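Local coordinates for protein alpha-/beta-galactoside alpha-2,3-sialyltransferase (Photobacterium phosphoreum, PDB 2ZWI) that probably transfers sialic acid from CMP-sialic acid to the 3-position of galactosides, and binds cytidine monophosphate and zinc, at residues D88-I93 and S144-T149; Q150-D153 and N158-G161; D140-S145 and S163-T168. All blocks are in the same frame, centred on the assembly; numbering follows the deposited sequence.

All three contacts lie in the half of the GT-B fold built on the seven-stranded parallel sheet, away from the cytidine monophosphate pocket and the zinc site. Contact 1 and contact 3 both use helix 128-147 and share Ser-144 and Ser-145. Their centres are about 9 Å apart. Ile-146 CD1 of contact 1 lies 3.8 Å from Tyr-166 CE1 of contact 3. Contact 2 follows contact 1 along the chain, with its centre about 9 Å from that of contact 1 and about 8 Å from that of contact 3. Two probable hydrogen bonds tie it to the shared helix. Asn-158 OD1 meets Asn-141 ND2 at 2.9 Å, and Gln-150 NE2 meets Ser-145 OG at 3.3 Å.

Contact 1 (D88-I93 and S144-T149); sequences DVVNII and SSINGT
Val-90 and Ile-93, one turn apart on helix 86-98, meet Ser-145 and Ile-146 near the end of helix 128-147. The contact is made by methyl and methylene groups. Val-90 CG1 lies 3.8 Å from Ser-145 CB and 4.1 Å from Ile-146 CG1. With chi1 at 170°, the CG1 branch of Val-90 stands opposite its backbone N and faces the other helix. Ile-93 uses its short branch. Its CG2 is 3.8 Å from Ile-146 CD1 and 3.9 Å from Ile-146 CG2. The two isoleucine side chains meet at a slant. All four residues are buried. Helix 86-98 is the helix of a beta-alpha-beta crossover from strand 74-82 to strand 104-110. Ile-93 also touches Ile-79, Ile-105 and Leu-107 of these strands, and Tyr-166 borders it from a loop. Val-90 is bordered by Phe-162. A Schellman motif ends helix 128-147, with Gly-148 as its positive-phi C-prime residue. Its pairs are Thr-149 N to Ser-144 O and Gly-148 N to Ser-145 O. Ser-144 O takes three donors: Thr-149 N at 2.8 Å, Gly-148 N also at 2.8 Å, and Thr-149 OG1 at 3.0 Å.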
ATOM      1  N   ASP A  88      11.080   3.090  10.813  1.00 12.63           N
ATOM      2  CA  ASP A  88      10.349   2.706  12.014  1.00 12.72           C
ATOM      3  C   ASP A  88      10.755   1.310  12.487  1.00 12.75           C
ATOM      4  O   ASP A  88      10.962   1.107  13.675  1.00 12.77           O
ATOM      5  CB  ASP A  88       8.837   2.799  11.802  1.00 12.74           C
ATOM      6  CG  ASP A  88       8.370   4.222  11.542  1.00 13.06           C
ATOM      7  OD1 ASP A  88       7.355   4.377  10.846  1.00 13.78           O
ATOM      8  OD2 ASP A  88       9.004   5.184  12.032  1.00 13.17           O
ATOM      9  N   VAL A  89      10.891   0.351  11.570  1.00 13.03           N
ATOM     10  CA  VAL A  89      11.366  -0.975  11.997  1.00 12.81           C
ATOM     11  C   VAL A  89      12.855  -0.977  12.400  1.00 12.98           C
ATOM     12  O   VAL A  89      13.228  -1.677  13.332  1.00 12.90           O
ATOM     13  CB  VAL A  89      10.884  -2.204  11.091  1.00 13.45           C
ATOM     14  CG1 VAL A  89      10.002  -1.783   9.925  1.00 13.95           C
ATOM     15  CG2 VAL A  89      12.020  -3.146  10.695  1.00 11.32           C
ATOM     16  N   VAL A  90      13.676  -0.154  11.750  1.00 12.97           N
ATOM     17  CA  VAL A  90      15.070   0.060  12.196  1.00 13.72           C
ATOM     18  C   VAL A  90      15.151   0.413  13.695  1.00 13.77           C
ATOM     19  O   VAL A  90      15.932  -0.181  14.450  1.00 13.89           O
ATOM     20  CB  VAL A  90      15.792   1.165  11.361  1.00 14.12           C
ATOM     21  CG1 VAL A  90      17.139   1.538  11.994  1.00 14.85           C
ATOM     22  CG2 VAL A  90      16.002   0.706   9.918  1.00 14.68           C
ATOM     23  N   ASN A  91      14.332   1.372  14.123  1.00 13.41           N
ATOM     24  CA  ASN A  91      14.329   1.808  15.517  1.00 13.79           C
ATOM     25  C   ASN A  91      13.788   0.751  16.490  1.00 13.34           C
ATOM     26  O   ASN A  91      14.210   0.691  17.643  1.00 12.53           O
ATOM     27  CB  ASN A  91      13.575   3.132  15.656  1.00 13.91           C
ATOM     28  CG  ASN A  91      14.444   4.326  15.313  1.00 17.02           C
ATOM     29  OD1 ASN A  91      15.210   4.808  16.155  1.00 19.77           O
ATOM     30  ND2 ASN A  91      14.341   4.809  14.070  1.00 18.09           N
ATOM     31  N   ILE A  92      12.863  -0.083  16.011  1.00 13.09           N
ATOM     32  CA  ILE A  92      12.403  -1.229  16.787  1.00 12.31           C
ATOM     33  C   ILE A  92      13.523  -2.274  16.908  1.00 12.51           C
ATOM     34  O   ILE A  92      13.808  -2.753  18.012  1.00 12.34           O
ATOM     35  CB  ILE A  92      11.074  -1.827  16.225  1.00 12.24           C
ATOM     36  CG1 ILE A  92       9.931  -0.808  16.368  1.00 10.92           C
ATOM     37  CG2 ILE A  92      10.713  -3.141  16.960  1.00 12.00           C
ATOM     38  CD1 ILE A  92       8.736  -1.001  15.391  1.00 11.57           C
ATOM     39  N   ILE A  93      14.183  -2.597  15.793  1.00 12.82           N
ATOM     40  CA  ILE A  93      15.332  -3.522  15.822  1.00 13.38           C
ATOM     41  C   ILE A  93      16.454  -3.027  16.752  1.00 13.92           C
ATOM     42  O   ILE A  93      16.989  -3.790  17.566  1.00 13.49           O
ATOM     43  CB  ILE A  93      15.926  -3.793  14.408  1.00 13.29           C
ATOM     44  CG1 ILE A  93      14.897  -4.473  13.483  1.00 13.24           C
ATOM     45  CG2 ILE A  93      17.170  -4.666  14.522  1.00 13.64           C
ATOM     46  CD1 ILE A  93      15.320  -4.518  11.980  1.00 13.50           C
ATOM     47  N   SER A 144      24.699   0.078  10.341  1.00 18.94           N
ATOM     48  CA  SER A 144      25.079   1.351  10.978  1.00 19.94           C
ATOM     49  C   SER A 144      23.895   2.105  11.582  1.00 19.96           C
ATOM     50  O   SER A 144      24.016   2.683  12.664  1.00 20.11           O
ATOM     51  CB  SER A 144      25.804   2.277  10.001  1.00 19.78           C
ATOM     52  OG  SER A 144      26.958   1.666   9.470  1.00 22.23           O
ATOM     53  N   SER A 145      22.771   2.109  10.870  1.00 20.08           N
ATOM     54  CA  SER A 145      21.503   2.644  11.380  1.00 20.74           C
ATOM     55  C   SER A 145      21.010   1.913  12.622  1.00 21.10           C
ATOM     56  O   SER A 145      20.517   2.543  13.559  1.00 20.87           O
ATOM     57  CB  SER A 145      20.420   2.578  10.303  1.00 20.50           C
ATOM     58  OG  SER A 145      20.696   3.512   9.278  1.00 21.61           O
ATOM     59  N   ILE A 146      21.132   0.586  12.610  1.00 21.36           N
ATOM     60  CA  ILE A 146      20.700  -0.249  13.732  1.00 22.57           C
ATOM     61  C   ILE A 146      21.647  -0.088  14.928  1.00 23.32           C
ATOM     62  O   ILE A 146      21.211  -0.076  16.079  1.00 23.48           O
ATOM     63  CB  ILE A 146      20.582  -1.737  13.318  1.00 22.29           C
ATOM     64  CG1 ILE A 146      19.379  -1.933  12.377  1.00 21.82           C
ATOM     65  CG2 ILE A 146      20.504  -2.642  14.551  1.00 22.25           C
ATOM     66  CD1 ILE A 146      19.353  -3.291  11.667  1.00 22.95           C
ATOM     67  N   ASN A 147      22.937   0.042  14.634  1.00 24.45           N
ATOM     68  CA  ASN A 147      23.958   0.322  15.639  1.00 26.02           C
ATOM     69  C   ASN A 147      23.823   1.722  16.217  1.00 26.87           C
ATOM     70  O   ASN A 147      24.203   1.960  17.362  1.00 27.27           O
ATOM     71  CB  ASN A 147      25.366   0.150  15.047  1.00 25.95           C
ATOM     72  CG  ASN A 147      25.694  -1.297  14.723  1.00 26.63           C
ATOM     73  OD1 ASN A 147      26.592  -1.575  13.932  1.00 28.60           O
ATOM     74  ND2 ASN A 147      24.965  -2.226  15.335  1.00 27.20           N
ATOM     75  N   GLY A 148      23.311   2.648  15.406  1.00 27.83           N
ATOM     76  CA  GLY A 148      23.051   4.024  15.842  1.00 28.36           C
ATOM     77  C   GLY A 148      24.143   5.005  15.466  1.00 28.76           C
ATOM     78  O   GLY A 148      24.297   6.044  16.103  1.00 28.85           O
ATOM     79  N   THR A 149      24.889   4.695  14.411  1.00 29.38           N
ATOM     80  CA  THR A 149      26.057   5.491  14.037  1.00 29.43           C
ATOM     81  C   THR A 149      25.791   6.423  12.854  1.00 29.21           C
ATOM     82  O   THR A 149      26.573   7.353  12.582  1.00 29.45           O
ATOM     83  CB  THR A 149      27.263   4.586  13.746  1.00 30.02           C
ATOM     84  OG1 THR A 149      26.862   3.521  12.872  1.00 30.95           O
ATOM     85  CG2 THR A 149      27.816   3.989  15.048  1.00 29.84           C
TER

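Contact 2 (Q150-D153 and N158-G161)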
ATOM      1  N   GLN A 150      24.673   6.180  12.169  1.00 28.39           N
ATOM      2  CA  GLN A 150      24.281   6.931  10.979  1.00 27.29           C
ATOM      3  C   GLN A 150      22.748   6.988  10.893  1.00 26.17           C
ATOM      4  O   GLN A 150      22.066   6.074  11.375  1.00 25.93           O
ATOM      5  CB  GLN A 150      24.850   6.269   9.714  1.00 27.71           C
ATOM      6  CG  GLN A 150      24.124   4.965   9.319  1.00 29.07           C
ATOM      7  CD  GLN A 150      24.247   4.611   7.849  1.00 30.37           C
ATOM      8  OE1 GLN A 150      25.345   4.611   7.288  1.00 31.42           O
ATOM      9  NE2 GLN A 150      23.111   4.291   7.217  1.00 28.77           N
ATOM     10  N   PRO A 151      22.198   8.049  10.273  1.00 24.97           N
ATOM     11  CA  PRO A 151      20.747   8.061  10.067  1.00 24.22           C
ATOM     12  C   PRO A 151      20.353   7.072   8.957  1.00 22.91           C
ATOM     13  O   PRO A 151      21.208   6.643   8.178  1.00 22.79           O
ATOM     14  CB  PRO A 151      20.474   9.507   9.634  1.00 24.36           C
ATOM     15  CG  PRO A 151      21.734   9.920   8.946  1.00 24.97           C
ATOM     16  CD  PRO A 151      22.846   9.254   9.713  1.00 24.84           C
ATOM     17  N   PHE A 152      19.079   6.708   8.893  1.00 21.87           N
ATOM     18  CA  PHE A 152      18.627   5.755   7.885  1.00 20.83           C
ATOM     19  C   PHE A 152      18.098   6.456   6.635  1.00 20.47           C
ATOM     20  O   PHE A 152      17.104   7.187   6.691  1.00 20.15           O
ATOM     21  CB  PHE A 152      17.592   4.771   8.454  1.00 20.16           C
ATOM     22  CG  PHE A 152      17.144   3.727   7.457  1.00 19.29           C
ATOM     23  CD1 PHE A 152      17.938   2.609   7.196  1.00 17.73           C
ATOM     24  CD2 PHE A 152      15.945   3.881   6.757  1.00 16.90           C
ATOM     25  CE1 PHE A 152      17.536   1.645   6.267  1.00 16.10           C
ATOM     26  CE2 PHE A 152      15.542   2.934   5.829  1.00 17.06           C
ATOM     27  CZ  PHE A 152      16.342   1.813   5.580  1.00 17.01           C
ATOM     28  N   ASP A 153      18.771   6.220   5.515  1.00 20.08           N
ATOM     29  CA  ASP A 153      18.334   6.720   4.214  1.00 20.03           C
ATOM     30  C   ASP A 153      17.434   5.680   3.548  1.00 19.01           C
ATOM     31  O   ASP A 153      17.870   4.562   3.291  1.00 19.02           O
ATOM     32  CB  ASP A 153      19.543   7.014   3.322  1.00 20.76           C
ATOM     33  CG  ASP A 153      19.149   7.656   2.000  1.00 23.53           C
ATOM     34  OD1 ASP A 153      19.890   7.477   1.006  1.00 26.85           O
ATOM     35  OD2 ASP A 153      18.095   8.337   1.957  1.00 26.04           O
ATOM     36  N   ASN A 158      18.537   0.160   0.387  1.00 11.45           N
ATOM     37  CA  ASN A 158      18.422   0.024   1.845  1.00 11.34           C
ATOM     38  C   ASN A 158      17.117  -0.602   2.284  1.00 10.91           C
ATOM     39  O   ASN A 158      17.118  -1.597   3.013  1.00 11.18           O
ATOM     40  CB  ASN A 158      18.602   1.387   2.536  1.00 11.49           C
ATOM     41  CG  ASN A 158      20.050   1.854   2.533  1.00 12.62           C
ATOM     42  OD1 ASN A 158      20.947   1.114   2.149  1.00 12.58           O
ATOM     43  ND2 ASN A 158      20.279   3.086   2.974  1.00 13.50           N
ATOM     44  N   ILE A 159      16.005  -0.021   1.838  1.00  9.96           N
ATOM     45  CA  ILE A 159      14.678  -0.515   2.229  1.00  9.64           C
ATOM     46  C   ILE A 159      14.422  -1.940   1.730  1.00  9.27           C
ATOM     47  O   ILE A 159      13.788  -2.717   2.428  1.00  8.60           O
ATOM     48  CB  ILE A 159      13.536   0.473   1.869  1.00  9.40           C
ATOM     49  CG1 ILE A 159      13.318   0.571   0.350  1.00  9.62           C
ATOM     50  CG2 ILE A 159      13.828   1.850   2.468  1.00 10.06           C
ATOM     51  CD1 ILE A 159      12.187   1.511  -0.059  1.00  8.94           C
ATOM     52  N   TYR A 160      14.954  -2.290   0.555  1.00  9.40           N
ATOM     53  CA  TYR A 160      14.871  -3.675   0.078  1.00 10.11           C
ATOM     54  C   TYR A 160      16.093  -4.545   0.436  1.00 10.32           C
ATOM     55  O   TYR A 160      16.288  -5.629  -0.141  1.00 10.33           O
ATOM     56  CB  TYR A 160      14.559  -3.732  -1.430  1.00 10.15           C
ATOM     57  CG  TYR A 160      13.134  -3.344  -1.785  1.00 10.31           C
ATOM     58  CD1 TYR A 160      12.060  -4.170  -1.443  1.00 11.13           C
ATOM     59  CD2 TYR A 160      12.858  -2.162  -2.473  1.00  9.57           C
ATOM     60  CE1 TYR A 160      10.739  -3.822  -1.764  1.00 10.99           C
ATOM     61  CE2 TYR A 160      11.547  -1.811  -2.817  1.00 10.19           C
ATOM     62  CZ  TYR A 160      10.489  -2.649  -2.454  1.00 10.89           C
ATOM     63  OH  TYR A 160       9.190  -2.310  -2.777  1.00 11.48           O
ATOM     64  N   GLY A 161      16.900  -4.094   1.400  1.00 10.60           N
ATOM     65  CA  GLY A 161      18.175  -4.753   1.676  1.00 10.35           C
ATOM     66  C   GLY A 161      18.294  -5.478   3.007  1.00 10.83           C
ATOM     67  O   GLY A 161      19.393  -5.912   3.372  1.00 10.72           O
TER
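In the long excursion between the neighbouring parallel strands 104-110 and 168-172, Phe-152 and Asp-153 meet Asn-158 and Ile-159, where the loop after helix 128-147 turns back on the short helix 156-159. The contact is local, with four residues between the segments, and combines one polar bond with apolar packing. The packing rests on the Phe-152 ring. Its CG is anti to the backbone N (chi1 -177°), which carries the far end of the ring to helix 156-159. Ile-159 CG2 comes to the edge of the ring, near its plane, and is 3.9 Å from Phe-152 CE2. The isoleucine runs roughly perpendicular to the phenylalanine side chain. Asn-158 CB approaches the same ring obliquely, 3.8 Å from Phe-152 CZ. The ring and the Asn-158 amide are turned 38° from each other. Helix 86-98 lies against these side chains as well: Phe-152 touches Ala-86, Val-87 and Val-90, and Ile-159 touches Ala-86. Asn-158 OD1 accepts from Asn-141 ND2 of helix 128-147 and its ND2 donates to Asp-153 O, so both ends of the buried amide have partners. This pairing should fix the rotation of the amide. After Ile-159 the chain leaves the helix, and Gly-161 N bonds to Asn-158 O at 3.0 Å. The polar bond from Asn-158 ND2 to the main-chain oxygen Asp-153 O is 2.8 Å long and nearly straight at 161°, and ND2 lies in the carbonyl plane, on a lone pair of Asp-153 O.

Contact 3 (D140-S145 and S163-T168)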
ATOM      1  N   ASP A 140      25.966  -2.582   5.242  1.00 19.30           N
ATOM      2  CA  ASP A 140      26.630  -1.680   6.200  1.00 20.43           C
ATOM      3  C   ASP A 140      25.807  -0.445   6.550  1.00 19.66           C
ATOM      4  O   ASP A 140      25.833  -0.006   7.699  1.00 19.52           O
ATOM      5  CB  ASP A 140      28.019  -1.241   5.694  1.00 21.20           C
ATOM      6  CG  ASP A 140      29.117  -2.258   5.993  1.00 24.07           C
ATOM      7  OD1 ASP A 140      28.943  -3.128   6.883  1.00 28.85           O
ATOM      8  OD2 ASP A 140      30.185  -2.174   5.339  1.00 27.47           O
ATOM      9  N   ASN A 141      25.106   0.120   5.562  1.00 19.49           N
ATOM     10  CA  ASN A 141      24.170   1.237   5.779  1.00 19.20           C
ATOM     11  C   ASN A 141      23.135   0.878   6.841  1.00 18.50           C
ATOM     12  O   ASN A 141      22.901   1.632   7.791  1.00 17.92           O
ATOM     13  CB  ASN A 141      23.372   1.571   4.501  1.00 19.51           C
ATOM     14  CG  ASN A 141      24.185   2.273   3.425  1.00 21.27           C
ATOM     15  OD1 ASN A 141      25.293   2.780   3.658  1.00 20.87           O
ATOM     16  ND2 ASN A 141      23.606   2.318   2.211  1.00 21.93           N
ATOM     17  N   ILE A 142      22.498  -0.276   6.646  1.00 17.70           N
ATOM     18  CA  ILE A 142      21.422  -0.742   7.526  1.00 16.92           C
ATOM     19  C   ILE A 142      21.962  -1.083   8.917  1.00 17.05           C
ATOM     20  O   ILE A 142      21.383  -0.695   9.927  1.00 16.41           O
ATOM     21  CB  ILE A 142      20.694  -1.975   6.919  1.00 17.05           C
ATOM     22  CG1 ILE A 142      20.024  -1.612   5.586  1.00 14.97           C
ATOM     23  CG2 ILE A 142      19.679  -2.580   7.918  1.00 15.76           C
ATOM     24  CD1 ILE A 142      19.792  -2.804   4.703  1.00 13.80           C
ATOM     25  N   GLN A 143      23.076  -1.809   8.960  1.00 17.52           N
ATOM     26  CA  GLN A 143      23.695  -2.157  10.226  1.00 18.30           C
ATOM     27  C   GLN A 143      24.104  -0.908  11.016  1.00 18.39           C
ATOM     28  O   GLN A 143      23.851  -0.843  12.216  1.00 18.10           O
ATOM     29  CB  GLN A 143      24.870  -3.120  10.026  1.00 18.56           C
ATOM     30  CG  GLN A 143      25.401  -3.741  11.323  1.00 21.15           C
ATOM     31  CD  GLN A 143      24.374  -4.609  12.045  1.00 24.59           C
ATOM     32  OE1 GLN A 143      23.886  -5.606  11.504  1.00 27.09           O
ATOM     33  NE2 GLN A 143      24.059  -4.243  13.281  1.00 25.76           N
ATOM     34  N   SER A 144      24.699   0.078  10.341  1.00 18.94           N
ATOM     35  CA  SER A 144      25.079   1.351  10.978  1.00 19.94           C
ATOM     36  C   SER A 144      23.895   2.105  11.582  1.00 19.96           C
ATOM     37  O   SER A 144      24.016   2.683  12.664  1.00 20.11           O
ATOM     38  CB  SER A 144      25.804   2.277  10.001  1.00 19.78           C
ATOM     39  OG  SER A 144      26.958   1.666   9.470  1.00 22.23           O
ATOM     40  N   SER A 145      22.771   2.109  10.870  1.00 20.08           N
ATOM     41  CA  SER A 145      21.503   2.644  11.380  1.00 20.74           C
ATOM     42  C   SER A 145      21.010   1.913  12.622  1.00 21.10           C
ATOM     43  O   SER A 145      20.517   2.543  13.559  1.00 20.87           O
ATOM     44  CB  SER A 145      20.420   2.578  10.303  1.00 20.50           C
ATOM     45  OG  SER A 145      20.696   3.512   9.278  1.00 21.61           O
ATOM     46  N   SER A 163      17.014  -8.430   4.067  1.00 11.66           N
ATOM     47  CA  SER A 163      17.195  -9.900   4.063  1.00 12.16           C
ATOM     48  C   SER A 163      18.679 -10.321   4.161  1.00 13.03           C
ATOM     49  O   SER A 163      18.989 -11.487   4.443  1.00 13.10           O
ATOM     50  CB  SER A 163      16.496 -10.557   2.868  1.00 12.16           C
ATOM     51  OG  SER A 163      17.252 -10.411   1.672  1.00 11.71           O
ATOM     52  N   GLN A 164      19.584  -9.363   3.937  1.00 13.33           N
ATOM     53  CA  GLN A 164      21.013  -9.562   4.191  1.00 13.88           C
ATOM     54  C   GLN A 164      21.319  -9.699   5.684  1.00 13.96           C
ATOM     55  O   GLN A 164      22.346 -10.260   6.060  1.00 14.04           O
ATOM     56  CB  GLN A 164      21.829  -8.402   3.595  1.00 13.42           C
ATOM     57  CG  GLN A 164      21.717  -8.281   2.076  1.00 13.41           C
ATOM     58  CD  GLN A 164      22.318  -6.991   1.522  1.00 14.29           C
ATOM     59  OE1 GLN A 164      23.326  -7.023   0.818  1.00 14.94           O
ATOM     60  NE2 GLN A 164      21.698  -5.852   1.834  1.00 14.13           N
ATOM     61  N   LEU A 165      20.425  -9.188   6.531  1.00 14.26           N
ATOM     62  CA  LEU A 165      20.673  -9.128   7.975  1.00 14.45           C
ATOM     63  C   LEU A 165      19.770 -10.021   8.808  1.00 14.18           C
ATOM     64  O   LEU A 165      20.205 -10.549   9.839  1.00 14.00           O
ATOM     65  CB  LEU A 165      20.546  -7.690   8.490  1.00 14.55           C
ATOM     66  CG  LEU A 165      21.631  -6.638   8.231  1.00 15.67           C
ATOM     67  CD1 LEU A 165      23.005  -7.163   8.615  1.00 16.43           C
ATOM     68  CD2 LEU A 165      21.610  -6.180   6.799  1.00 19.18           C
ATOM     69  N   TYR A 166      18.510 -10.150   8.388  1.00 13.34           N
ATOM     70  CA  TYR A 166      17.496 -10.881   9.135  1.00 13.24           C
ATOM     71  C   TYR A 166      16.621 -11.694   8.179  1.00 12.84           C
ATOM     72  O   TYR A 166      16.504 -11.339   7.001  1.00 13.33           O
ATOM     73  CB  TYR A 166      16.598  -9.905   9.926  1.00 13.82           C
ATOM     74  CG  TYR A 166      17.354  -9.032  10.910  1.00 14.39           C
ATOM     75  CD1 TYR A 166      17.851  -7.788  10.525  1.00 12.80           C
ATOM     76  CD2 TYR A 166      17.575  -9.458  12.220  1.00 13.21           C
ATOM     77  CE1 TYR A 166      18.557  -6.984  11.425  1.00 14.81           C
ATOM     78  CE2 TYR A 166      18.285  -8.664  13.132  1.00 14.60           C
ATOM     79  CZ  TYR A 166      18.768  -7.429  12.721  1.00 14.78           C
ATOM     80  OH  TYR A 166      19.465  -6.640  13.603  1.00 16.60           O
ATOM     81  N   PRO A 167      16.005 -12.785   8.681  1.00 12.31           N
ATOM     82  CA  PRO A 167      14.936 -13.424   7.909  1.00 11.73           C
ATOM     83  C   PRO A 167      13.869 -12.370   7.599  1.00 11.10           C
ATOM     84  O   PRO A 167      13.283 -11.786   8.523  1.00 10.13           O
ATOM     85  CB  PRO A 167      14.389 -14.490   8.861  1.00 11.54           C
ATOM     86  CG  PRO A 167      15.547 -14.804   9.776  1.00 13.04           C
ATOM     87  CD  PRO A 167      16.255 -13.478   9.965  1.00 12.39           C
ATOM     88  N   THR A 168      13.673 -12.103   6.304  1.00 10.27           N
ATOM     89  CA  THR A 168      12.832 -10.998   5.833  1.00  9.88           C
ATOM     90  C   THR A 168      11.950 -11.455   4.675  1.00  9.39           C
ATOM     91  O   THR A 168      12.416 -12.137   3.749  1.00  9.19           O
ATOM     92  CB  THR A 168      13.683  -9.805   5.335  1.00 10.05           C
ATOM     93  OG1 THR A 168      14.522  -9.339   6.387  1.00 11.06           O
ATOM     94  CG2 THR A 168      12.823  -8.659   4.879  1.00 10.35           C
TER
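Leu-165 packs its two methyl branches against Ile-142 and Gln-143 of helix 128-147. The apolar part is Ile-142 CG2 against Leu-165 CD2, at 4.2 Å. Phe-162 borders Ile-142 as well, and Lys-139 touches Leu-165. The second part is a polar atom on a methyl. Gln-143 OE1 lies 3.4 Å from Leu-165 CD1, and the glutamine chain runs at a slant to the leucine. The Gln-143 chain starts with CG anti to the backbone N and bends at chi2 (63°), which brings the amide oxygen to the CD1 methyl of Leu-165. Hydrogen bonds act within each segment. In the helix, Ser-144 OG donates to Asp-140 O at 2.7 Å. Ser-144 N bonds to that same oxygen at 2.9 Å, and the two donors reach it from opposite faces of the carbonyl plane. In the loop, Thr-168 OG1 donates to Tyr-166 O at 2.9 Å from above the carbonyl plane, away from the lone pairs. Outward from here, Tyr-166 OH bonds to Glu-97, Gln-164 NE2 to Ser-138 OG of helix 128-147, and Pro-167 through its backbone to Leu-107 of strand 104-110. The chain then enters strand 168-172 of the parallel sheet. The chemistry implies that side-chain packing of one buried and two partly exposed residues joins these two segments, with the Gln-164 bond adding a polar tie to the same helix just beyond them.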